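Local coordinates for glycerol-3-phosphate dehydrogenase [NAD(P)+] (Coxiella burnetii, PDB 3K96), which probably catalyses the NAD(P)H-dependent reduction of dihydroxyacetone phosphate to sn-glycerol 3-phosphate, the precursor for phospholipid synthesis, at residues Ile129-Lys134 with Met156-Gly161; Leu142-Val147 with Asp205-Glu210; Ile32-Ala37 with Leu104-Ser109; Ala175-Ser180 with Gly263-Gly268. One frame throughout, in Å; residues are numbered along the deposited sequence.

Contact 1 of 4, residues Ile129-Lys134 with Met156-Gly161; sequences IAWGTK and MAVISG
With chi1 at 61°, W131 holds its CG between its own backbone N and carbonyl carbon, and this turns the indole over the neighbouring strand, onto A157 and V158. K134 reaches the same strand with a chain that is extended beyond CG. The two strands, 129-131 and 156-160, run parallel, their axes 17° apart. A157 N gives a hydrogen bond to I129 O, and W131 N gives one to A157 O at 3.0 Å. I159 N then bonds to W131 O. One face of the indole lies against A157 O, 3.4 Å from CE3, and against V158 CB near the rim. V158 CG2 also touches NE1 of W131 at 3.5 Å. The sulfur of M156 sits at the edge of the six-membered ring, a Met-aromatic contact with SD 5.2 Å from the centroid. Just past the end of strand 129-131, a water donates to both G132 O and I159 O and bridges the diverging chains. K134 NZ makes a weak bond to G161 O at 3.3 Å. A second water accepts from K134 NZ and from G161 N. The stronger partner of NZ is D269, by a salt bridge. Helix 143-151 links the strands, a beta-alpha-beta unit of the Rossmann-type domain, with K134 and G161 just beyond the C-terminal ends of its strands, both predicted to bind sn-glycerol 3-phosphate.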
loop_
_atom_site.group_PDB
_atom_site.type_symbol
_atom_site.label_atom_id
_atom_site.label_comp_id
_atom_site.label_asym_id
_atom_site.label_seq_id
_atom_site.Cartn_x
_atom_site.Cartn_y
_atom_site.Cartn_z
ATOM N N ILE A 129 -31.292 2.835 -3.154
ATOM C CA ILE A 129 -30.374 3.619 -2.351
ATOM C C ILE A 129 -28.928 3.155 -2.442
ATOM O O ILE A 129 -28.603 2.022 -2.130
ATOM C CB ILE A 129 -30.832 3.604 -0.867
ATOM C CG1 ILE A 129 -32.190 4.307 -0.730
ATOM C CG2 ILE A 129 -29.817 4.327 0.070
ATOM C CD1 ILE A 129 -32.809 4.121 0.614
ATOM N N ALA A 130 -28.063 4.053 -2.888
ATOM C CA ALA A 130 -26.635 3.763 -2.967
ATOM C C ALA A 130 -25.961 4.741 -2.041
ATOM O O ALA A 130 -26.553 5.754 -1.710
ATOM C CB ALA A 130 -26.123 3.921 -4.393
ATOM N N TRP A 131 -24.749 4.418 -1.569
ATOM C CA TRP A 131 -24.000 5.348 -0.731
ATOM C C TRP A 131 -22.488 5.280 -1.004
ATOM O O TRP A 131 -21.944 4.252 -1.440
ATOM C CB TRP A 131 -24.261 5.139 0.770
ATOM C CG TRP A 131 -23.857 3.782 1.249
ATOM C CD1 TRP A 131 -22.629 3.406 1.726
ATOM C CD2 TRP A 131 -24.670 2.619 1.270
ATOM N NE1 TRP A 131 -22.634 2.067 2.040
ATOM C CE2 TRP A 131 -23.881 1.562 1.766
ATOM C CE3 TRP A 131 -25.997 2.361 0.911
ATOM C CZ2 TRP A 131 -24.375 0.275 1.915
ATOM C CZ3 TRP A 131 -26.488 1.077 1.058
ATOM C CH2 TRP A 131 -25.676 0.049 1.555
ATOM N N GLY A 132 -21.852 6.423 -0.765
ATOM C CA GLY A 132 -20.406 6.590 -0.858
ATOM C C GLY A 132 -19.828 6.787 0.532
ATOM O O GLY A 132 -18.594 6.872 0.692
ATOM N N THR A 133 -20.715 6.888 1.533
ATOM C CA THR A 133 -20.309 7.008 2.944
ATOM C C THR A 133 -19.469 5.799 3.358
ATOM O O THR A 133 -19.736 4.687 2.929
ATOM C CB THR A 133 -21.556 7.038 3.856
ATOM O OG1 THR A 133 -22.413 8.120 3.462
ATOM C CG2 THR A 133 -21.184 7.158 5.339
ATOM N N LYS A 134 -18.472 6.020 4.207
ATOM C CA LYS A 134 -17.600 4.944 4.728
ATOM C C LYS A 134 -17.571 5.053 6.251
ATOM O O LYS A 134 -17.388 6.128 6.793
ATOM C CB LYS A 134 -16.166 5.088 4.186
ATOM C CG LYS A 134 -16.070 5.078 2.663
ATOM C CD LYS A 134 -14.643 5.350 2.174
ATOM C CE LYS A 134 -14.597 5.444 0.664
ATOM N NZ LYS A 134 -13.278 5.816 0.119
ATOM N N MET A 156 -29.871 -1.899 -2.964
ATOM C CA MET A 156 -28.813 -1.133 -2.320
ATOM C C MET A 156 -27.466 -1.331 -2.999
ATOM O O MET A 156 -27.245 -2.345 -3.629
ATOM C CB MET A 156 -28.649 -1.621 -0.886
ATOM C CG MET A 156 -29.815 -1.413 -0.003
ATOM S SD MET A 156 -29.366 -1.798 1.698
ATOM C CE MET A 156 -29.309 -3.593 1.791
ATOM N N ALA A 157 -26.570 -0.362 -2.840
ATOM C CA ALA A 157 -25.234 -0.443 -3.421
ATOM C C ALA A 157 -24.269 0.465 -2.686
ATOM O O ALA A 157 -24.672 1.489 -2.138
ATOM C CB ALA A 157 -25.252 -0.061 -4.910
ATOM N N VAL A 158 -22.995 0.071 -2.693
ATOM C CA VAL A 158 -21.930 0.851 -2.082
ATOM C C VAL A 158 -20.842 1.071 -3.113
ATOM O O VAL A 158 -20.485 0.164 -3.853
ATOM C CB VAL A 158 -21.331 0.169 -0.829
ATOM C CG1 VAL A 158 -20.862 -1.228 -1.144
ATOM C CG2 VAL A 158 -20.167 1.013 -0.229
ATOM N N ILE A 159 -20.356 2.300 -3.195
ATOM C CA ILE A 159 -19.279 2.644 -4.103
ATOM C C ILE A 159 -18.110 3.057 -3.194
ATOM O O ILE A 159 -18.263 3.925 -2.328
ATOM C CB ILE A 159 -19.684 3.752 -5.066
ATOM C CG1 ILE A 159 -18.627 3.916 -6.158
ATOM C CG2 ILE A 159 -19.938 5.059 -4.304
ATOM C CD1 ILE A 159 -19.015 4.933 -7.222
ATOM N N SER A 160 -16.962 2.414 -3.390
ATOM C CA SER A 160 -15.806 2.619 -2.537
ATOM C C SER A 160 -14.502 2.277 -3.215
ATOM O O SER A 160 -14.395 1.270 -3.885
ATOM C CB SER A 160 -15.947 1.732 -1.315
ATOM O OG SER A 160 -15.128 2.172 -0.256
ATOM N N GLY A 161 -13.515 3.143 -3.041
ATOM C CA GLY A 161 -12.185 2.925 -3.604
ATOM C C GLY A 161 -11.258 4.094 -3.332
ATOM O O GLY A 161 -11.649 5.046 -2.642
HETATM O O HOH W 1 -17.211 6.269 -1.501
HETATM O O HOH W 2 -14.510 5.921 -2.444
#

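Contact 2 of 4, residues Leu142-Val147 with Asp205-Glu210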
loop_
_atom_site.group_PDB
_atom_site.type_symbol
_atom_site.label_atom_id
_atom_site.label_comp_id
_atom_site.label_asym_id
_atom_site.label_seq_id
_atom_site.Cartn_x
_atom_site.Cartn_y
_atom_site.Cartn_z
ATOM N N LEU A 142 -23.788 -1.495 10.428
ATOM C CA LEU A 142 -23.350 -1.511 9.050
ATOM C C LEU A 142 -24.362 -0.658 8.290
ATOM O O LEU A 142 -25.541 -0.655 8.613
ATOM C CB LEU A 142 -23.260 -2.931 8.484
ATOM C CG LEU A 142 -21.950 -3.666 8.815
ATOM C CD1 LEU A 142 -21.983 -4.151 10.249
ATOM C CD2 LEU A 142 -21.728 -4.815 7.881
ATOM N N LEU A 143 -23.885 0.082 7.304
ATOM C CA LEU A 143 -24.732 0.987 6.582
ATOM C C LEU A 143 -25.852 0.290 5.858
ATOM O O LEU A 143 -26.960 0.823 5.841
ATOM C CB LEU A 143 -23.910 1.863 5.645
ATOM C CG LEU A 143 -22.818 2.711 6.347
ATOM C CD1 LEU A 143 -21.883 3.356 5.357
ATOM C CD2 LEU A 143 -23.417 3.747 7.274
ATOM N N HIS A 144 -25.611 -0.879 5.265
ATOM C CA HIS A 144 -26.698 -1.564 4.536
ATOM C C HIS A 144 -27.780 -2.027 5.502
ATOM O O HIS A 144 -28.960 -2.126 5.136
ATOM C CB HIS A 144 -26.196 -2.748 3.716
ATOM C CG HIS A 144 -25.899 -3.960 4.529
ATOM N ND1 HIS A 144 -24.632 -4.285 4.945
ATOM C CD2 HIS A 144 -26.719 -4.915 5.037
ATOM C CE1 HIS A 144 -24.674 -5.391 5.669
ATOM N NE2 HIS A 144 -25.931 -5.791 5.744
ATOM N N GLU A 145 -27.387 -2.324 6.735
ATOM C CA GLU A 145 -28.330 -2.740 7.735
ATOM C C GLU A 145 -29.212 -1.554 8.165
ATOM O O GLU A 145 -30.445 -1.712 8.339
ATOM C CB GLU A 145 -27.625 -3.423 8.918
ATOM C CG GLU A 145 -28.590 -4.000 9.934
ATOM C CD GLU A 145 -28.982 -3.015 11.004
ATOM O OE1 GLU A 145 -28.055 -2.402 11.580
ATOM O OE2 GLU A 145 -30.196 -2.875 11.305
ATOM N N VAL A 146 -28.615 -0.371 8.303
ATOM C CA VAL A 146 -29.399 0.796 8.649
ATOM C C VAL A 146 -30.389 1.051 7.504
ATOM O O VAL A 146 -31.576 1.292 7.737
ATOM C CB VAL A 146 -28.546 2.033 8.860
ATOM C CG1 VAL A 146 -29.434 3.230 9.149
ATOM C CG2 VAL A 146 -27.491 1.797 10.005
ATOM N N VAL A 147 -29.910 0.972 6.267
ATOM C CA VAL A 147 -30.782 1.204 5.144
ATOM C C VAL A 147 -31.916 0.148 5.103
ATOM O O VAL A 147 -33.107 0.503 5.058
ATOM C CB VAL A 147 -30.030 1.252 3.796
ATOM C CG1 VAL A 147 -31.029 1.347 2.662
ATOM C CG2 VAL A 147 -29.048 2.460 3.716
ATOM N N ASP A 205 -19.245 -8.240 -3.091
ATOM C CA ASP A 205 -19.132 -8.338 -1.649
ATOM C C ASP A 205 -19.427 -7.044 -0.926
ATOM O O ASP A 205 -18.524 -6.387 -0.404
ATOM C CB ASP A 205 -17.695 -8.798 -1.363
ATOM C CG ASP A 205 -17.379 -8.900 0.110
ATOM O OD1 ASP A 205 -18.301 -9.082 0.941
ATOM O OD2 ASP A 205 -16.174 -8.812 0.430
ATOM N N MET A 206 -20.700 -6.682 -0.864
ATOM C CA MET A 206 -21.080 -5.438 -0.214
ATOM C C MET A 206 -20.567 -5.370 1.239
ATOM O O MET A 206 -20.018 -4.366 1.676
ATOM C CB MET A 206 -22.590 -5.275 -0.281
ATOM C CG MET A 206 -23.138 -4.049 0.368
ATOM S SD MET A 206 -24.909 -3.779 -0.049
ATOM C CE MET A 206 -24.841 -3.553 -1.773
ATOM N N ILE A 207 -20.724 -6.442 1.980
ATOM C CA ILE A 207 -20.322 -6.405 3.374
ATOM C C ILE A 207 -18.810 -6.208 3.536
ATOM O O ILE A 207 -18.391 -5.416 4.357
ATOM C CB ILE A 207 -20.846 -7.612 4.163
ATOM C CG1 ILE A 207 -20.588 -7.407 5.638
ATOM C CG2 ILE A 207 -20.225 -8.918 3.661
ATOM C CD1 ILE A 207 -21.583 -8.113 6.509
ATOM N N GLY A 208 -18.015 -6.870 2.714
ATOM C CA GLY A 208 -16.573 -6.734 2.787
ATOM C C GLY A 208 -16.155 -5.321 2.434
ATOM O O GLY A 208 -15.291 -4.742 3.089
ATOM N N VAL A 209 -16.773 -4.765 1.387
ATOM C CA VAL A 209 -16.483 -3.413 0.951
ATOM C C VAL A 209 -16.790 -2.413 2.073
ATOM O O VAL A 209 -15.998 -1.508 2.361
ATOM C CB VAL A 209 -17.264 -3.049 -0.378
ATOM C CG1 VAL A 209 -17.189 -1.568 -0.669
ATOM C CG2 VAL A 209 -16.711 -3.859 -1.558
ATOM N N GLU A 210 -17.931 -2.580 2.723
ATOM C CA GLU A 210 -18.311 -1.697 3.809
ATOM C C GLU A 210 -17.339 -1.765 4.968
ATOM O O GLU A 210 -16.929 -0.761 5.488
ATOM C CB GLU A 210 -19.681 -2.082 4.353
ATOM C CG GLU A 210 -20.853 -1.661 3.486
ATOM C CD GLU A 210 -22.175 -2.145 4.086
ATOM O OE1 GLU A 210 -22.879 -1.335 4.691
ATOM O OE2 GLU A 210 -22.470 -3.352 4.006
#
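This is a polar contact between the starts of two helices, 143-151 in the nucleotide-binding domain and 206-228 in the C-terminal family region. The carboxylate of E210 grips H144 twice. OE1 accepts from the backbone H144 N at 2.8 Å, on the syn side and 21° out of the carboxylate plane. OE2 accepts from ring atom ND1 of H144 at 2.5 Å, through its syn lone pair and close to the ring plane. With chi1 at 77°, CG of H144 lies between the backbone N and the carbonyl carbon. This keeps ND1 on the same side as the backbone N-H, and one carboxylate can serve both. The two bonds fix the rotation of ring and carboxylate, whose planes are 57° apart. A negative group at the first turn of helix 143-151 would also probably be stabilised by the helix dipole. Apolar contacts flank the pair. I207 CD1 meets L142 CD2 at 3.6 Å, and the sulfur of M206 packs on H144 CB at 4.1 Å. L143 CB touches E210 OE1. W131 lies beside both L143 and E210. The second helix has a cap of its own: D205 is its N-cap, and OD1 of D205 accepts from G208 N at 2.8 Å. The pairing of H144 and E210 is a His-carboxylate hydrogen bond with a carboxylate at a helix N terminus, here joining two helices of different family regions.

Contact 3 of 4, residues Ile32-Ala37 with Leu104-Ser109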
loop_
_atom_site.group_PDB
_atom_site.type_symbol
_atom_site.label_atom_id
_atom_site.label_comp_id
_atom_site.label_asym_id
_atom_site.label_seq_id
_atom_site.Cartn_x
_atom_site.Cartn_y
_atom_site.Cartn_z
ATOM N N ILE A 32 -30.961 11.977 -10.726
ATOM C CA ILE A 32 -30.462 11.206 -9.600
ATOM C C ILE A 32 -30.217 12.221 -8.492
ATOM O O ILE A 32 -29.831 13.360 -8.765
ATOM C CB ILE A 32 -29.209 10.388 -9.963
ATOM C CG1 ILE A 32 -28.741 9.548 -8.751
ATOM C CG2 ILE A 32 -28.113 11.290 -10.495
ATOM C CD1 ILE A 32 -27.717 8.506 -9.120
ATOM N N ALA A 33 -30.508 11.848 -7.253
ATOM C CA ALA A 33 -30.287 12.742 -6.130
ATOM C C ALA A 33 -29.043 12.305 -5.357
ATOM O O ALA A 33 -28.857 11.109 -5.079
ATOM C CB ALA A 33 -31.521 12.770 -5.184
ATOM N N ILE A 34 -28.190 13.279 -5.038
ATOM C CA ILE A 34 -27.009 13.037 -4.207
ATOM C C ILE A 34 -27.183 13.810 -2.905
ATOM O O ILE A 34 -27.240 15.039 -2.907
ATOM C CB ILE A 34 -25.708 13.467 -4.910
ATOM C CG1 ILE A 34 -25.443 12.536 -6.104
ATOM C CG2 ILE A 34 -24.562 13.460 -3.916
ATOM C CD1 ILE A 34 -24.270 12.914 -6.972
ATOM N N LEU A 35 -27.277 13.071 -1.802
ATOM C CA LEU A 35 -27.479 13.630 -0.482
ATOM C C LEU A 35 -26.119 13.720 0.214
ATOM O O LEU A 35 -25.519 12.698 0.545
ATOM C CB LEU A 35 -28.447 12.734 0.327
ATOM C CG LEU A 35 -29.784 12.361 -0.353
ATOM C CD1 LEU A 35 -30.695 11.560 0.603
ATOM C CD2 LEU A 35 -30.523 13.587 -0.909
ATOM N N GLY A 36 -25.648 14.946 0.415
ATOM C CA GLY A 36 -24.321 15.213 1.011
ATOM C C GLY A 36 -23.490 16.020 0.025
ATOM O O GLY A 36 -23.018 15.499 -1.004
ATOM N N ALA A 37 -23.289 17.293 0.340
ATOM C CA ALA A 37 -22.560 18.171 -0.541
ATOM C C ALA A 37 -21.149 18.439 -0.060
ATOM O O ALA A 37 -20.640 19.570 -0.152
ATOM C CB ALA A 37 -23.337 19.471 -0.744
ATOM N N LEU A 104 -28.191 8.630 -3.977
ATOM C CA LEU A 104 -26.795 8.337 -3.634
ATOM C C LEU A 104 -26.389 9.183 -2.433
ATOM O O LEU A 104 -26.252 10.402 -2.530
ATOM C CB LEU A 104 -25.903 8.611 -4.843
ATOM C CG LEU A 104 -24.390 8.532 -4.652
ATOM C CD1 LEU A 104 -23.946 7.170 -4.074
ATOM C CD2 LEU A 104 -23.733 8.826 -5.988
ATOM N N ILE A 105 -26.250 8.532 -1.289
ATOM C CA ILE A 105 -25.932 9.210 -0.050
ATOM C C ILE A 105 -24.416 9.286 0.170
ATOM O O ILE A 105 -23.740 8.272 0.144
ATOM C CB ILE A 105 -26.542 8.460 1.159
ATOM C CG1 ILE A 105 -28.068 8.294 0.982
ATOM C CG2 ILE A 105 -26.181 9.177 2.447
ATOM C CD1 ILE A 105 -28.741 7.465 2.073
ATOM N N VAL A 106 -23.913 10.491 0.441
ATOM C CA VAL A 106 -22.489 10.703 0.645
ATOM C C VAL A 106 -22.246 11.676 1.813
ATOM O O VAL A 106 -21.512 12.636 1.684
ATOM C CB VAL A 106 -21.808 11.260 -0.639
ATOM C CG1 VAL A 106 -20.306 11.138 -0.524
ATOM C CG2 VAL A 106 -22.268 10.496 -1.891
ATOM N N VAL A 107 -22.879 11.426 2.951
ATOM C CA VAL A 107 -22.676 12.243 4.131
ATOM C C VAL A 107 -21.676 11.526 5.069
ATOM O O VAL A 107 -21.361 10.353 4.877
ATOM C CB VAL A 107 -24.010 12.499 4.832
ATOM C CG1 VAL A 107 -24.968 13.230 3.884
ATOM C CG2 VAL A 107 -24.640 11.203 5.311
ATOM N N PRO A 108 -21.150 12.227 6.063
ATOM C CA PRO A 108 -20.258 11.504 6.954
ATOM C C PRO A 108 -20.978 10.360 7.688
ATOM O O PRO A 108 -22.200 10.397 7.867
ATOM C CB PRO A 108 -19.807 12.578 7.952
ATOM C CG PRO A 108 -19.929 13.847 7.214
ATOM C CD PRO A 108 -21.187 13.663 6.371
ATOM N N SER A 109 -20.222 9.361 8.131
ATOM C CA SER A 109 -20.809 8.225 8.821
ATOM C C SER A 109 -21.592 8.623 10.077
ATOM O O SER A 109 -22.620 8.007 10.399
ATOM C CB SER A 109 -19.730 7.183 9.142
ATOM O OG SER A 109 -18.669 7.747 9.873
#
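Two parallel strands at the middle of the nucleotide-binding sheet meet here: 32-35, first in the chain, and 102-105, its neighbour. Three backbone hydrogen bonds join them. L104 N donates to A33 O at 2.8 Å, and L35 N donates to L104 O at 3.0 Å. V106 N donates to L35 O at 2.7 Å, with an angle of 175° at the hydrogen. The last bond carries the pairing one residue past the end of strand 102-105. On one side of the sheet I34 and L104 lie side by side and point the same way, with I34 CG1 4.1 Å from L104 CD2. Helix 39-49 packs on I34 and V106 there. L35 and I105 face the other side, under helix 109-119, with L35 CD1 4.2 Å from I105 CG1. In strand order 3-2-1-4 this is the topological switch point of a Rossmann-type fold, between the first strand and the one added on its other side. G36 follows strand 32-35 and is the first glycine of a probable GxGxxG dinucleotide-binding turn. At the backbone angles of G36 a CB would be jammed against the preceding carbonyl, and it would also run into V106 O and V107 CG1. V107 CG1, anti to its own carbonyl carbon (chi1 -60°), packs 3.4 Å from L35 O and 3.6 Å from G36 CA. V106 also packs on W40, a residue predicted to bind NADPH.

Contact 4 of 4, residues Ala175-Ser180 with Gly263-Gly268; sequences AVSLAS and GLAGLG
A175 opens the contact by placing its CB 3.9 Å from CD1 of L264. The other methyl of L264, CD2, rests 3.7 Å from A175 O. V176 turns its own side chain away from the helix and offers its backbone instead. Its carbonyl carbon C is 3.8 Å from L264 CD1. The side chain of V176 packs on the other side of the strand, near G161 and S163, both predicted to bind sn-glycerol 3-phosphate. The strand belongs to the mixed sheet of the N-terminal domain, and it runs antiparallel to 156-160. Helix 264-275 comes from the C-terminal family region and begins with a wider pi-type turn, in which G268 N bonds to G263 O. The contact thus joins the sheet to the helical part of the protein. S177 follows, and its CB points toward the helix. With chi1 at -62°, OG is anti to the carbonyl carbon and reaches L264 CB at 3.6 Å. A265 is touched more lightly, its N 4.0 Å from S177 OG. No hydrogen bond crosses between the two segments. Y201 of the adjoining strand and P162 also touch L264. From the second subunit, A238 packs on A175 and T241 on L264.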
loop_
_atom_site.group_PDB
_atom_site.type_symbol
_atom_site.label_atom_id
_atom_site.label_comp_id
_atom_site.label_asym_id
_atom_site.label_seq_id
_atom_site.Cartn_x
_atom_site.Cartn_y
_atom_site.Cartn_z
ATOM N N ALA A 175 -10.165 4.667 -10.001
ATOM C CA ALA A 175 -10.855 3.376 -10.066
ATOM C C ALA A 175 -11.477 3.079 -8.713
ATOM O O ALA A 175 -10.826 3.232 -7.689
ATOM C CB ALA A 175 -9.890 2.273 -10.492
ATOM N N VAL A 176 -12.759 2.689 -8.710
ATOM C CA VAL A 176 -13.478 2.360 -7.488
ATOM C C VAL A 176 -14.290 1.086 -7.684
ATOM O O VAL A 176 -14.539 0.655 -8.812
ATOM C CB VAL A 176 -14.440 3.472 -7.034
ATOM C CG1 VAL A 176 -13.680 4.737 -6.623
ATOM C CG2 VAL A 176 -15.487 3.771 -8.146
ATOM N N SER A 177 -14.671 0.459 -6.577
ATOM C CA SER A 177 -15.498 -0.740 -6.642
ATOM C C SER A 177 -16.946 -0.346 -6.390
ATOM O O SER A 177 -17.223 0.650 -5.734
ATOM C CB SER A 177 -15.076 -1.770 -5.591
ATOM O OG SER A 177 -13.740 -2.222 -5.794
ATOM N N LEU A 178 -17.859 -1.137 -6.925
ATOM C CA LEU A 178 -19.277 -0.930 -6.685
ATOM C C LEU A 178 -19.920 -2.293 -6.414
ATOM O O LEU A 178 -19.900 -3.185 -7.268
ATOM C CB LEU A 178 -19.921 -0.213 -7.853
ATOM C CG LEU A 178 -21.358 0.231 -7.646
ATOM C CD1 LEU A 178 -21.664 1.445 -8.536
ATOM C CD2 LEU A 178 -22.342 -0.910 -7.875
ATOM N N ALA A 179 -20.413 -2.452 -5.184
ATOM C CA ALA A 179 -21.079 -3.665 -4.728
ATOM C C ALA A 179 -22.545 -3.387 -4.459
ATOM O O ALA A 179 -22.898 -2.362 -3.870
ATOM C CB ALA A 179 -20.418 -4.204 -3.454
ATOM N N SER A 180 -23.382 -4.338 -4.839
ATOM C CA SER A 180 -24.806 -4.213 -4.713
ATOM C C SER A 180 -25.492 -5.517 -4.357
ATOM O O SER A 180 -24.962 -6.592 -4.577
ATOM C CB SER A 180 -25.369 -3.729 -6.051
ATOM O OG SER A 180 -26.763 -3.524 -5.957
ATOM N N GLY A 263 -8.345 -5.742 -2.922
ATOM C CA GLY A 263 -8.847 -4.924 -4.046
ATOM C C GLY A 263 -8.868 -3.432 -3.761
ATOM O O GLY A 263 -8.285 -2.959 -2.784
ATOM N N LEU A 264 -9.582 -2.693 -4.622
ATOM C CA LEU A 264 -9.688 -1.250 -4.522
ATOM C C LEU A 264 -10.261 -0.746 -3.216
ATOM O O LEU A 264 -9.763 0.250 -2.679
ATOM C CB LEU A 264 -10.526 -0.717 -5.689
ATOM C CG LEU A 264 -9.932 -0.867 -7.082
ATOM C CD1 LEU A 264 -11.002 -0.737 -8.201
ATOM C CD2 LEU A 264 -8.772 0.158 -7.267
ATOM N N ALA A 265 -11.282 -1.436 -2.694
ATOM C CA ALA A 265 -11.974 -1.007 -1.466
ATOM C C ALA A 265 -11.158 -1.325 -0.190
ATOM O O ALA A 265 -11.338 -0.689 0.849
ATOM C CB ALA A 265 -13.365 -1.636 -1.394
ATOM N N GLY A 266 -10.240 -2.278 -0.292
ATOM C CA GLY A 266 -9.393 -2.629 0.850
ATOM C C GLY A 266 -8.054 -1.958 0.628
ATOM O O GLY A 266 -7.896 -0.753 0.878
ATOM N N LEU A 267 -7.111 -2.735 0.106
ATOM C CA LEU A 267 -5.748 -2.269 -0.187
ATOM C C LEU A 267 -5.638 -0.929 -0.905
ATOM O O LEU A 267 -4.860 -0.070 -0.505
ATOM C CB LEU A 267 -5.023 -3.330 -1.019
ATOM C CG LEU A 267 -3.691 -2.921 -1.635
ATOM C CD1 LEU A 267 -2.687 -2.604 -0.547
ATOM C CD2 LEU A 267 -3.196 -4.009 -2.552
ATOM N N GLY A 268 -6.420 -0.733 -1.967
ATOM C CA GLY A 268 -6.329 0.497 -2.733
ATOM C C GLY A 268 -6.556 1.731 -1.915
ATOM O O GLY A 268 -5.689 2.610 -1.842
#

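From the N terminus, contact 3 closes first, pairing strand 32-35 with 102-105 after a loop of 66 residues. Contact 1 follows in series and adds strands 128-131 and 156-160 to the same sheet. Contacts 3 and 1 meet where I105 pairs with A130 and G132. Contact 2 opens inside the loop of contact 1 and closes beyond it at 205-210, so the two cross. Contact 4 starts at 175-180, before contact 2 has closed, and ends at 263-268, crossing it too. V158 pairs with A179, tying contact 1 to contact 4. Contacts 2 and 4 bring C-terminal helices onto the nucleotide-binding domain.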